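Local coordinates for translation initiation factor eIF2b-like protein,Translation initiation factor eIF2b-like protein (Chaetomium thermophilum, PDB 4ZEM), which is the beta subunit of eIF2B, a heterodecameric translation initiation factor that probably promotes guanine nucleotide exchange on eIF2, at residues 123-131 against 152-160. Numbering follows the deposited sequence.
Sequences SKSMFNLLS and QPFSVHALR
Ser-123, in the last turn of helix 117-124, presents its carbonyl to the first turn of helix 154-182. Ser-155 N donates to Ser-123 O in a weak bond, long at 3.4 Å but nearly straight, with 170° at the hydrogen. The Phe-154 N lies 3.0 Å from the same Ser-123 O. Beside it, the CB atoms of Ser-123 and Phe-154 approach to 3.9 Å, the serine methylene lying oblique to the phenyl ring. The hydroxyl of Ser-123 turns back into its own helix instead, bonding to Asp-120 O, which is consistent with its chi1 of 69°, a value that lodges OG between the backbone N and the carbonyl carbon. Lys-124 touches the second helix through CG, 3.9 Å from Ser-155 OG, while its ammonium group forms a salt bridge with Asp-120. The Lys-124 carbonyl oxygen reaches Pro-153 CB at 3.6 Å.

Pro-153 occupies the N-cap position of helix 154-182. The C-terminal end of helix 117-124 and the loop 125-131 after it thus pack against the N-terminal turn of the long helix, in the helical part of the eIF2B alpha/beta/delta family fold; residues 133-151 between them are unmodelled. This happens at the surface, the centre of the contact lying about 35 Å from the centre of the chain. Met-126 adds a loose apolar touch to Pro-153.

Further on, Leu-130 O sits at the edge of the Phe-154 ring, in its plane, 3.6 Å from CD1. The ring carbon reaches this carbonyl because Phe-154 CG stands opposite its own backbone N (chi1 -172°), and Leu-130 CB packs against Phe-154 CB. At Ser-131, CB rests 3.4 Å from Gln-152 O, next to Pro-153 CA.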
# COMPACT_ATOMS: atom_id res chain seq x y z
N SER A 123 5.73 -11.54 36.31
CA SER A 123 6.15 -11.28 34.94
C SER A 123 6.55 -9.83 34.71
O SER A 123 7.41 -9.53 33.89
CB SER A 123 5.05 -11.67 33.96
OG SER A 123 3.93 -10.80 34.07
N LYS A 124 5.91 -8.91 35.45
CA LYS A 124 6.15 -7.49 35.26
C LYS A 124 7.42 -7.01 35.95
O LYS A 124 7.83 -5.86 35.76
CB LYS A 124 4.96 -6.67 35.77
CG LYS A 124 3.77 -6.67 34.83
CD LYS A 124 2.54 -6.09 35.51
CE LYS A 124 1.35 -6.07 34.57
NZ LYS A 124 0.07 -5.86 35.30
N SER A 125 8.04 -7.87 36.74
CA SER A 125 9.23 -7.47 37.48
C SER A 125 10.50 -7.71 36.69
O SER A 125 10.71 -8.79 36.14
CB SER A 125 9.31 -8.21 38.82
OG SER A 125 10.44 -7.78 39.56
N MET A 126 11.35 -6.69 36.64
CA MET A 126 12.62 -6.76 35.94
C MET A 126 13.65 -7.61 36.68
O MET A 126 14.62 -8.08 36.07
CB MET A 126 13.15 -5.34 35.74
CG MET A 126 12.83 -4.42 36.91
SD MET A 126 12.70 -2.67 36.49
CE MET A 126 11.21 -2.63 35.51
N PHE A 127 13.45 -7.82 37.98
CA PHE A 127 14.41 -8.58 38.79
C PHE A 127 13.88 -9.96 39.18
O PHE A 127 14.47 -10.65 40.01
CB PHE A 127 14.78 -7.79 40.06
CG PHE A 127 15.34 -6.42 39.78
CD1 PHE A 127 16.63 -6.27 39.31
CD2 PHE A 127 14.57 -5.29 40.00
CE1 PHE A 127 17.15 -5.01 39.05
CE2 PHE A 127 15.09 -4.03 39.74
CZ PHE A 127 16.38 -3.89 39.27
N ASN A 128 12.76 -10.35 38.58
CA ASN A 128 12.15 -11.64 38.86
C ASN A 128 12.84 -12.77 38.10
O ASN A 128 13.52 -12.52 37.10
CB ASN A 128 10.66 -11.59 38.50
CG ASN A 128 9.92 -12.87 38.84
OD1 ASN A 128 9.95 -13.83 38.06
ND2 ASN A 128 9.27 -12.90 39.99
N LEU A 129 12.67 -14.01 38.57
CA LEU A 129 13.24 -15.17 37.89
C LEU A 129 12.51 -15.54 36.60
O LEU A 129 12.71 -16.62 36.05
CB LEU A 129 13.25 -16.38 38.83
CG LEU A 129 14.38 -16.48 39.86
CD1 LEU A 129 14.33 -17.82 40.57
CD2 LEU A 129 15.73 -16.26 39.20
N LEU A 130 11.65 -14.65 36.11
CA LEU A 130 10.97 -14.85 34.84
C LEU A 130 11.54 -13.89 33.81
O LEU A 130 11.34 -14.05 32.61
CB LEU A 130 9.46 -14.63 34.98
CG LEU A 130 8.53 -15.81 35.21
CD1 LEU A 130 9.17 -16.87 36.08
CD2 LEU A 130 7.25 -15.29 35.85
N SER A 131 12.24 -12.88 34.30
CA SER A 131 12.85 -11.88 33.43
C SER A 131 14.20 -12.36 32.92
O SER A 131 14.70 -11.85 31.91
CB SER A 131 12.99 -10.56 34.18
OG SER A 131 11.72 -10.13 34.64
N GLN A 152 14.83 -7.19 31.19
CA GLN A 152 13.58 -7.18 30.45
C GLN A 152 12.55 -8.10 31.08
O GLN A 152 12.71 -9.32 31.07
CB GLN A 152 13.82 -7.61 29.00
CG GLN A 152 14.66 -6.64 28.22
CD GLN A 152 14.03 -5.27 28.15
OE1 GLN A 152 12.82 -5.14 27.99
NE2 GLN A 152 14.84 -4.24 28.33
N PRO A 153 11.48 -7.52 31.65
CA PRO A 153 10.42 -8.33 32.27
C PRO A 153 9.73 -9.23 31.25
O PRO A 153 9.69 -8.89 30.07
CB PRO A 153 9.45 -7.28 32.83
CG PRO A 153 9.79 -6.01 32.13
CD PRO A 153 11.24 -6.08 31.81
N PHE A 154 9.22 -10.37 31.71
CA PHE A 154 8.60 -11.37 30.85
C PHE A 154 7.50 -10.77 29.99
O PHE A 154 7.45 -11.01 28.78
CB PHE A 154 8.04 -12.52 31.68
CG PHE A 154 7.54 -13.68 30.87
CD1 PHE A 154 8.31 -14.83 30.75
CD2 PHE A 154 6.32 -13.63 30.22
CE1 PHE A 154 7.86 -15.90 30.00
CE2 PHE A 154 5.87 -14.69 29.46
CZ PHE A 154 6.64 -15.83 29.35
N SER A 155 6.61 -10.00 30.62
CA SER A 155 5.48 -9.36 29.93
C SER A 155 5.90 -8.60 28.67
O SER A 155 5.20 -8.61 27.67
CB SER A 155 4.75 -8.43 30.90
OG SER A 155 5.64 -7.48 31.47
N VAL A 156 7.05 -7.95 28.74
CA VAL A 156 7.59 -7.21 27.61
C VAL A 156 8.01 -8.14 26.49
O VAL A 156 7.76 -7.88 25.32
CB VAL A 156 8.79 -6.39 28.05
CG1 VAL A 156 9.51 -5.75 26.86
CG2 VAL A 156 8.31 -5.37 29.01
N HIS A 157 8.63 -9.24 26.89
CA HIS A 157 9.13 -10.22 25.94
C HIS A 157 8.01 -10.92 25.19
O HIS A 157 8.08 -11.11 23.97
CB HIS A 157 10.00 -11.25 26.65
CG HIS A 157 10.50 -12.33 25.75
ND1 HIS A 157 9.88 -13.56 25.66
CD2 HIS A 157 11.54 -12.37 24.89
CE1 HIS A 157 10.53 -14.31 24.79
NE2 HIS A 157 11.54 -13.61 24.31
N ALA A 158 6.96 -11.30 25.91
CA ALA A 158 5.84 -12.02 25.31
C ALA A 158 5.13 -11.14 24.28
O ALA A 158 4.79 -11.60 23.19
CB ALA A 158 4.87 -12.48 26.37
N LEU A 159 4.94 -9.87 24.63
CA LEU A 159 4.28 -8.92 23.74
C LEU A 159 5.17 -8.65 22.54
O LEU A 159 4.69 -8.61 21.40
CB LEU A 159 3.96 -7.63 24.50
CG LEU A 159 3.24 -6.42 23.87
CD1 LEU A 159 4.09 -5.62 22.89
CD2 LEU A 159 1.89 -6.80 23.27
N ARG A 160 6.47 -8.50 22.79
CA ARG A 160 7.44 -8.23 21.74
C ARG A 160 7.41 -9.31 20.67
O ARG A 160 7.41 -9.01 19.48
CB ARG A 160 8.85 -8.13 22.33
CG ARG A 160 9.93 -7.73 21.34
CD ARG A 160 11.31 -7.89 21.95
NE ARG A 160 11.84 -9.22 21.70
CZ ARG A 160 12.90 -9.48 20.93
NH1 ARG A 160 13.56 -8.50 20.35
NH2 ARG A 160 13.30 -10.74 20.76